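Local atomic coordinates of leucyl-trna synthetase (PDB entry 5FOF), a protein that charges tRNA(Leu) with leucine in the parasite Plasmodium knowlesi, represented here by its editing domain, which probably hydrolyses mischarged tRNA. Residues 241-244 / 245-249. Sequence-based numbering, arbitrary orientation.
Sequences LKDE and FLHNE
K242 and F245, three residues apart, show how a short turn can bring an aliphatic chain over an aromatic ring. The phenyl group can be followed outward from its CB, which packs 3.4 Å from K242 O. On one side of the ring, CD2 and CE2 meet the lysine methylenes: K242 CB sits over the face in a CH-pi contact, 4.0 Å from the F245 ring centroid and offset toward the rim, while K242 CG approaches F245 CE2 to 3.7 Å. On the same side of the ring plane but by its other rim, E244 CG comes obliquely to CD1 and CE1, with the carboxylate plane turned 78° from the ring. CZ, at the far end, has K242 CG as its neighbour. With CG anti to the carbonyl carbon (chi1 -60°), F245 points the same way as the lysine and lies alongside it.

Residues 243-245 form a short 3-10 segment in the loop between helix 232-238 and strand 254-255, at the surface of the editing domain, held by two successive i to i+3 bonds: F245 N donates to K242 O at 2.9 Å, and L246 N to D243 O at 3.3 Å. The latter oxygen also takes a weak bond from H247 ND1, bent to 124°; D243 O lies at the edge of the imidazole, in its plane. D243 OD1 and OD2 both lie 4.0 Å from H247 CE1. Inward, L246 is buried against L197 and I228 and rests its CG 3.4 Å from K242 O, while F245 stacks on Y195 of strand 194-198.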
ATOM      1  N   LEU A 241      18.377   0.496   6.174  1.00 64.74           N
ATOM      2  CA  LEU A 241      18.138  -0.922   5.875  1.00 65.53           C
ATOM      3  C   LEU A 241      19.342  -1.777   6.262  1.00 65.84           C
ATOM      4  O   LEU A 241      20.482  -1.297   6.259  1.00 70.54           O
ATOM      5  CB  LEU A 241      17.861  -1.107   4.389  1.00 66.00           C
ATOM      6  CG  LEU A 241      16.606  -0.441   3.821  1.00 69.35           C
ATOM      7  CD1 LEU A 241      16.605  -0.517   2.297  1.00 71.42           C
ATOM      8  CD2 LEU A 241      15.346  -1.077   4.385  1.00 67.39           C
ATOM      9  N   LYS A 242      19.077  -3.039   6.593  1.00 64.22           N
ATOM     10  CA  LYS A 242      20.123  -4.008   6.956  1.00 68.66           C
ATOM     11  C   LYS A 242      20.027  -5.191   6.000  1.00 66.19           C
ATOM     12  O   LYS A 242      18.921  -5.599   5.652  1.00 67.52           O
ATOM     13  CB  LYS A 242      19.942  -4.500   8.407  1.00 72.12           C
ATOM     14  CG  LYS A 242      19.888  -3.411   9.489  1.00 74.95           C
ATOM     15  CD  LYS A 242      21.141  -3.318  10.362  1.00 78.38           C
ATOM     16  CE  LYS A 242      22.338  -2.712   9.627  1.00 79.32           C
ATOM     17  NZ  LYS A 242      23.585  -2.691  10.453  1.00 75.88           N
ATOM     18  N   ASP A 243      21.174  -5.735   5.594  1.00 66.82           N
ATOM     19  CA  ASP A 243      21.267  -6.958   4.758  1.00 69.11           C
ATOM     20  C   ASP A 243      20.272  -8.070   5.133  1.00 67.60           C
ATOM     21  O   ASP A 243      19.636  -8.685   4.262  1.00 58.64           O
ATOM     22  CB  ASP A 243      22.687  -7.535   4.854  1.00 71.67           C
ATOM     23  CG  ASP A 243      22.868  -8.803   4.032  1.00 80.18           C
ATOM     24  OD1 ASP A 243      23.241  -8.672   2.851  1.00 81.16           O
ATOM     25  OD2 ASP A 243      22.656  -9.927   4.563  1.00 82.77           O
ATOM     26  N   GLU A 244      20.183  -8.328   6.438  1.00 68.34           N
ATOM     27  CA  GLU A 244      19.303  -9.361   6.990  1.00 67.56           C
ATOM     28  C   GLU A 244      17.819  -9.109   6.786  1.00 61.37           C
ATOM     29  O   GLU A 244      17.053 -10.046   6.807  1.00 62.53           O
ATOM     30  CB  GLU A 244      19.572  -9.593   8.486  1.00 72.07           C
ATOM     31  CG  GLU A 244      19.482  -8.354   9.383  1.00 74.83           C
ATOM     32  CD  GLU A 244      20.840  -7.797   9.819  1.00 78.39           C
ATOM     33  OE1 GLU A 244      21.828  -7.893   9.039  1.00 74.20           O
ATOM     34  OE2 GLU A 244      20.912  -7.251  10.948  1.00 77.70           O
ATOM     35  N   PHE A 245      17.412  -7.860   6.597  1.00 63.59           N
ATOM     36  CA  PHE A 245      16.002  -7.536   6.342  1.00 62.81           C
ATOM     37  C   PHE A 245      15.538  -7.736   4.892  1.00 56.30           C
ATOM     38  O   PHE A 245      14.360  -7.548   4.602  1.00 52.40           O
ATOM     39  CB  PHE A 245      15.708  -6.089   6.742  1.00 70.23           C
ATOM     40  CG  PHE A 245      15.969  -5.769   8.199  1.00 79.41           C
ATOM     41  CD1 PHE A 245      16.063  -6.768   9.186  1.00 81.43           C
ATOM     42  CD2 PHE A 245      16.071  -4.427   8.594  1.00 84.27           C
ATOM     43  CE1 PHE A 245      16.290  -6.430  10.515  1.00 89.40           C
ATOM     44  CE2 PHE A 245      16.294  -4.087   9.922  1.00 87.07           C
ATOM     45  CZ  PHE A 245      16.404  -5.089  10.884  1.00 92.18           C
ATOM     46  N   LEU A 246      16.440  -8.144   4.002  1.00 50.26           N
ATOM     47  CA  LEU A 246      16.214  -8.062   2.568  1.00 49.93           C
ATOM     48  C   LEU A 246      16.075  -9.417   1.929  1.00 52.65           C
ATOM     49  O   LEU A 246      16.298  -9.539   0.720  1.00 60.06           O
ATOM     50  CB  LEU A 246      17.393  -7.362   1.897  1.00 48.60           C
ATOM     51  CG  LEU A 246      17.745  -6.006   2.474  1.00 52.45           C
ATOM     52  CD1 LEU A 246      19.048  -5.506   1.864  1.00 56.50           C
ATOM     53  CD2 LEU A 246      16.603  -5.023   2.249  1.00 52.46           C
ATOM     54  N   HIS A 247      15.717 -10.444   2.702  1.00 53.25           N
ATOM     55  CA  HIS A 247      15.635 -11.789   2.128  1.00 53.22           C
ATOM     56  C   HIS A 247      14.379 -12.568   2.514  1.00 51.04           C
ATOM     57  O   HIS A 247      14.365 -13.798   2.435  1.00 51.70           O
ATOM     58  CB  HIS A 247      16.930 -12.547   2.432  1.00 50.43           C
ATOM     59  CG  HIS A 247      18.138 -11.904   1.827  1.00 49.67           C
ATOM     60  ND1 HIS A 247      18.867 -10.928   2.479  1.00 48.64           N
ATOM     61  CD2 HIS A 247      18.730 -12.070   0.618  1.00 49.24           C
ATOM     62  CE1 HIS A 247      19.868 -10.539   1.707  1.00 49.25           C
ATOM     63  NE2 HIS A 247      19.808 -11.217   0.573  1.00 48.98           N
ATOM     64  N   ASN A 248      13.308 -11.845   2.836  1.00 48.59           N
ATOM     65  CA  ASN A 248      12.043 -12.476   3.198  1.00 51.83           C
ATOM     66  C   ASN A 248      11.455 -13.276   2.040  1.00 55.57           C
ATOM     67  O   ASN A 248      11.511 -12.848   0.874  1.00 47.45           O
ATOM     68  CB  ASN A 248      11.002 -11.450   3.633  1.00 51.25           C
ATOM     69  CG  ASN A 248      11.469 -10.594   4.787  1.00 51.38           C
ATOM     70  OD1 ASN A 248      12.415 -10.953   5.495  1.00 47.38           O
ATOM     71  ND2 ASN A 248      10.813  -9.438   4.975  1.00 49.06           N
ATOM     72  N   GLU A 249      10.915 -14.447   2.396  1.00 65.44           N
ATOM     73  CA  GLU A 249      10.146 -15.310   1.499  1.00 68.17           C
ATOM     74  C   GLU A 249       8.849 -14.590   1.161  1.00 61.06           C
ATOM     75  O   GLU A 249       8.348 -13.809   1.964  1.00 61.79           O
ATOM     76  CB  GLU A 249       9.812 -16.655   2.196  1.00 75.04           C
ATOM     77  CG  GLU A 249       9.203 -17.749   1.293  1.00 83.17           C
ATOM     78  CD  GLU A 249       8.009 -18.527   1.890  1.00 87.96           C
ATOM     79  OE1 GLU A 249       7.746 -18.437   3.112  1.00 98.69           O
ATOM     80  OE2 GLU A 249       7.322 -19.252   1.125  1.00 77.27           O
TER